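Local coordinates for photosystem II stability/assembly factor HCF136, chloroplastic (Cyanidioschyzon merolae, PDB 5OJ3), which is probably essential for photosystem II biogenesis, being required to assemble an early intermediate that includes D2 and cytochrome b559, at residues 370-375 / 412-417. Numbering follows the deposited sequence.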
ATOM      1  N   ALA A 370      -2.057   0.610  -9.985  1.00 42.06           N
ATOM      2  CA  ALA A 370      -1.819   2.019  -9.701  1.00 43.00           C
ATOM      3  C   ALA A 370      -2.250   2.864 -10.890  1.00 42.96           C
ATOM      4  O   ALA A 370      -1.968   2.522 -12.041  1.00 43.47           O
ATOM      5  CB  ALA A 370      -0.344   2.286  -9.382  1.00 46.38           C
ATOM      6  N   PHE A 371      -2.940   3.965 -10.602  1.00 43.50           N
ATOM      7  CA  PHE A 371      -3.396   4.897 -11.623  1.00 44.79           C
ATOM      8  C   PHE A 371      -2.439   6.078 -11.728  1.00 45.63           C
ATOM      9  O   PHE A 371      -2.008   6.631 -10.712  1.00 44.58           O
ATOM     10  CB  PHE A 371      -4.806   5.421 -11.327  1.00 44.64           C
ATOM     11  CG  PHE A 371      -5.899   4.398 -11.513  1.00 47.32           C
ATOM     12  CD1 PHE A 371      -5.811   3.135 -10.951  1.00 47.86           C
ATOM     13  CD2 PHE A 371      -7.015   4.704 -12.279  1.00 49.42           C
ATOM     14  CE1 PHE A 371      -6.821   2.204 -11.130  1.00 47.67           C
ATOM     15  CE2 PHE A 371      -8.024   3.774 -12.468  1.00 48.77           C
ATOM     16  CZ  PHE A 371      -7.925   2.524 -11.894  1.00 47.68           C
ATOM     17  N   GLN A 372      -2.124   6.468 -12.965  1.00 46.52           N
ATOM     18  CA  GLN A 372      -1.403   7.710 -13.220  1.00 48.55           C
ATOM     19  C   GLN A 372      -2.367   8.879 -13.355  1.00 48.61           C
ATOM     20  O   GLN A 372      -2.085   9.978 -12.866  1.00 48.23           O
ATOM     21  CB  GLN A 372      -0.522   7.564 -14.467  1.00 52.77           C
ATOM     22  CG  GLN A 372      -0.189   8.856 -15.192  1.00 59.11           C
ATOM     23  CD  GLN A 372       0.524   8.599 -16.502  1.00 64.04           C
ATOM     24  OE1 GLN A 372       0.309   7.572 -17.147  1.00 64.51           O
ATOM     25  NE2 GLN A 372       1.389   9.526 -16.899  1.00 66.85           N
ATOM     26  N   ASP A 373      -3.497   8.655 -14.012  1.00 49.73           N
ATOM     27  CA  ASP A 373      -4.608   9.599 -14.035  1.00 52.44           C
ATOM     28  C   ASP A 373      -5.886   8.788 -14.218  1.00 49.95           C
ATOM     29  O   ASP A 373      -5.903   7.577 -13.974  1.00 47.91           O
ATOM     30  CB  ASP A 373      -4.401  10.659 -15.132  1.00 60.00           C
ATOM     31  CG  ASP A 373      -4.373  10.059 -16.526  1.00 65.06           C
ATOM     32  OD1 ASP A 373      -3.876   8.924 -16.674  1.00 64.58           O
ATOM     33  OD2 ASP A 373      -4.848  10.722 -17.474  1.00 68.93           O
ATOM     34  N   ASP A 374      -6.966   9.458 -14.625  1.00 52.23           N
ATOM     35  CA  ASP A 374      -8.228   8.759 -14.842  1.00 52.90           C
ATOM     36  C   ASP A 374      -8.087   7.633 -15.863  1.00 57.15           C
ATOM     37  O   ASP A 374      -8.680   6.562 -15.689  1.00 57.87           O
ATOM     38  CB  ASP A 374      -9.328   9.742 -15.254  1.00 56.53           C
ATOM     39  CG  ASP A 374      -9.926  10.489 -14.067  1.00 58.44           C
ATOM     40  OD1 ASP A 374      -9.896   9.948 -12.940  1.00 57.31           O
ATOM     41  OD2 ASP A 374     -10.441  11.612 -14.260  1.00 61.15           O
ATOM     42  N   ARG A 375      -7.317   7.848 -16.933  1.00 59.80           N
ATOM     43  CA  ARG A 375      -7.317   6.921 -18.060  1.00 61.59           C
ATOM     44  C   ARG A 375      -6.127   5.977 -18.128  1.00 61.58           C
ATOM     45  O   ARG A 375      -6.269   4.887 -18.685  1.00 60.97           O
ATOM     46  CB  ARG A 375      -7.309   7.679 -19.394  1.00 66.03           C
ATOM     47  CG  ARG A 375      -8.556   8.362 -19.872  1.00 71.95           C
ATOM     48  CD  ARG A 375      -8.157   9.027 -21.183  1.00 79.12           C
ATOM     49  NE  ARG A 375      -7.540   8.034 -22.065  1.00 82.90           N
ATOM     50  CZ  ARG A 375      -6.852   8.313 -23.169  1.00 87.59           C
ATOM     51  NH1 ARG A 375      -6.736   9.565 -23.593  1.00 90.93           N
ATOM     52  NH2 ARG A 375      -6.330   7.325 -23.884  1.00 88.69           N
ATOM     53  N   ILE A 412       3.639  -0.690  -7.176  1.00 45.08           N
ATOM     54  CA  ILE A 412       3.715   0.506  -8.006  1.00 44.79           C
ATOM     55  C   ILE A 412       3.228   1.699  -7.194  1.00 46.79           C
ATOM     56  O   ILE A 412       2.225   1.610  -6.478  1.00 46.31           O
ATOM     57  CB  ILE A 412       2.899   0.359  -9.306  1.00 43.68           C
ATOM     58  CG1 ILE A 412       3.113  -1.028  -9.919  1.00 45.07           C
ATOM     59  CG2 ILE A 412       3.266   1.458 -10.296  1.00 44.05           C
ATOM     60  CD1 ILE A 412       2.491  -1.199 -11.292  1.00 47.01           C
ATOM     61  N   LYS A 413       3.939   2.821  -7.320  1.00 49.84           N
ATOM     62  CA  LYS A 413       3.656   4.035  -6.559  1.00 42.91           C
ATOM     63  C   LYS A 413       3.931   5.262  -7.410  1.00 51.46           C
ATOM     64  O   LYS A 413       5.046   5.435  -7.908  1.00 53.57           O
ATOM     65  CB  LYS A 413       4.497   4.070  -5.282  1.00 46.17           C
ATOM     66  CG  LYS A 413       4.080   5.106  -4.267  1.00 48.79           C
ATOM     67  CD  LYS A 413       4.991   5.042  -3.068  1.00 47.75           C
ATOM     68  CE  LYS A 413       4.386   5.780  -1.896  1.00 50.42           C
ATOM     69  NZ  LYS A 413       4.745   5.086  -0.627  1.00 51.75           N
ATOM     70  N   PHE A 414       2.920   6.105  -7.579  1.00 54.31           N
ATOM     71  CA  PHE A 414       3.082   7.381  -8.256  1.00 59.35           C
ATOM     72  C   PHE A 414       3.151   8.518  -7.244  1.00 65.05           C
ATOM     73  O   PHE A 414       2.615   8.425  -6.138  1.00 68.12           O
ATOM     74  CB  PHE A 414       1.934   7.641  -9.238  1.00 59.71           C
ATOM     75  CG  PHE A 414       1.994   6.803 -10.483  1.00 59.34           C
ATOM     76  CD1 PHE A 414       1.678   5.455 -10.448  1.00 58.39           C
ATOM     77  CD2 PHE A 414       2.374   7.367 -11.692  1.00 62.95           C
ATOM     78  CE1 PHE A 414       1.735   4.684 -11.595  1.00 58.27           C
ATOM     79  CE2 PHE A 414       2.435   6.600 -12.842  1.00 63.52           C
ATOM     80  CZ  PHE A 414       2.114   5.257 -12.792  1.00 61.29           C
ATOM     81  N   PHE A 415       3.820   9.599  -7.646  1.00 65.26           N
ATOM     82  CA  PHE A 415       3.829  10.874  -6.922  1.00 67.89           C
ATOM     83  C   PHE A 415       3.452  11.929  -7.953  1.00 68.91           C
ATOM     84  O   PHE A 415       4.322  12.529  -8.588  1.00 72.42           O
ATOM     85  CB  PHE A 415       5.169  11.179  -6.267  1.00 70.17           C
ATOM     86  CG  PHE A 415       5.592  10.179  -5.235  1.00 68.28           C
ATOM     87  CD1 PHE A 415       6.131   8.959  -5.599  1.00 56.19           C
ATOM     88  CD2 PHE A 415       5.443  10.468  -3.889  1.00 70.92           C
ATOM     89  CE1 PHE A 415       6.518   8.045  -4.637  1.00 54.46           C
ATOM     90  CE2 PHE A 415       5.826   9.558  -2.925  1.00 68.44           C
ATOM     91  CZ  PHE A 415       6.368   8.345  -3.299  1.00 63.44           C
ATOM     92  N   GLY A 416       2.156  12.157  -8.104  1.00 67.52           N
ATOM     93  CA  GLY A 416       1.657  12.894  -9.243  1.00 66.31           C
ATOM     94  C   GLY A 416       1.730  12.022 -10.484  1.00 65.49           C
ATOM     95  O   GLY A 416       2.182  10.879 -10.456  1.00 63.68           O
ATOM     96  N   SER A 417       1.272  12.584 -11.596  1.00 66.81           N
ATOM     97  CA  SER A 417       1.217  11.821 -12.837  1.00 63.23           C
ATOM     98  C   SER A 417       2.552  11.766 -13.569  1.00 63.38           C
ATOM     99  O   SER A 417       2.631  11.123 -14.622  1.00 61.79           O
ATOM    100  CB  SER A 417       0.145  12.401 -13.764  1.00 65.11           C
ATOM    101  OG  SER A 417       0.626  13.540 -14.455  1.00 72.50           O
TER
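Ala370 and Ile412 face each other with CA atoms 6.0 Å apart, on the innermost strands of two neighbouring blades of the seven-bladed beta-propeller, and beyond the strand ends the chains draw in to 4.9 Å between the CA atoms of Gln372 and Ser417. Strands 366-371 and 409-414 belong to separate four-stranded antiparallel sheets, so side chains do most of the joining. Ala370 CB sits 3.8 Å from Ile412 CB and about as close to CG2, and it also meets the edge of the Phe414 ring near its plane, 3.9 Å from CE1. Phe414 is wedged between the blades: Phe371 O and Gln372 CA lie over one ring face, both displaced toward the rim, and Gln372 CB approaches CE2. Trp109 and Trp378, one from each blade, also touch this ring, and Phe432 meets it edge-to-face. Past the aromatic packing, Ser417 CB rests 3.4 Å from Gln372 O. With CG anti to the backbone N (chi1 155°) and the chain extended beyond it, Gln372 carries its amide along Ser417. There NE2, in the carbonyl plane of Ser417, donates to Ser417 O at 3.0 Å; the bond is bent (N-H...O 143°) and the oxygen lies 25° out of the Gln372 amide plane.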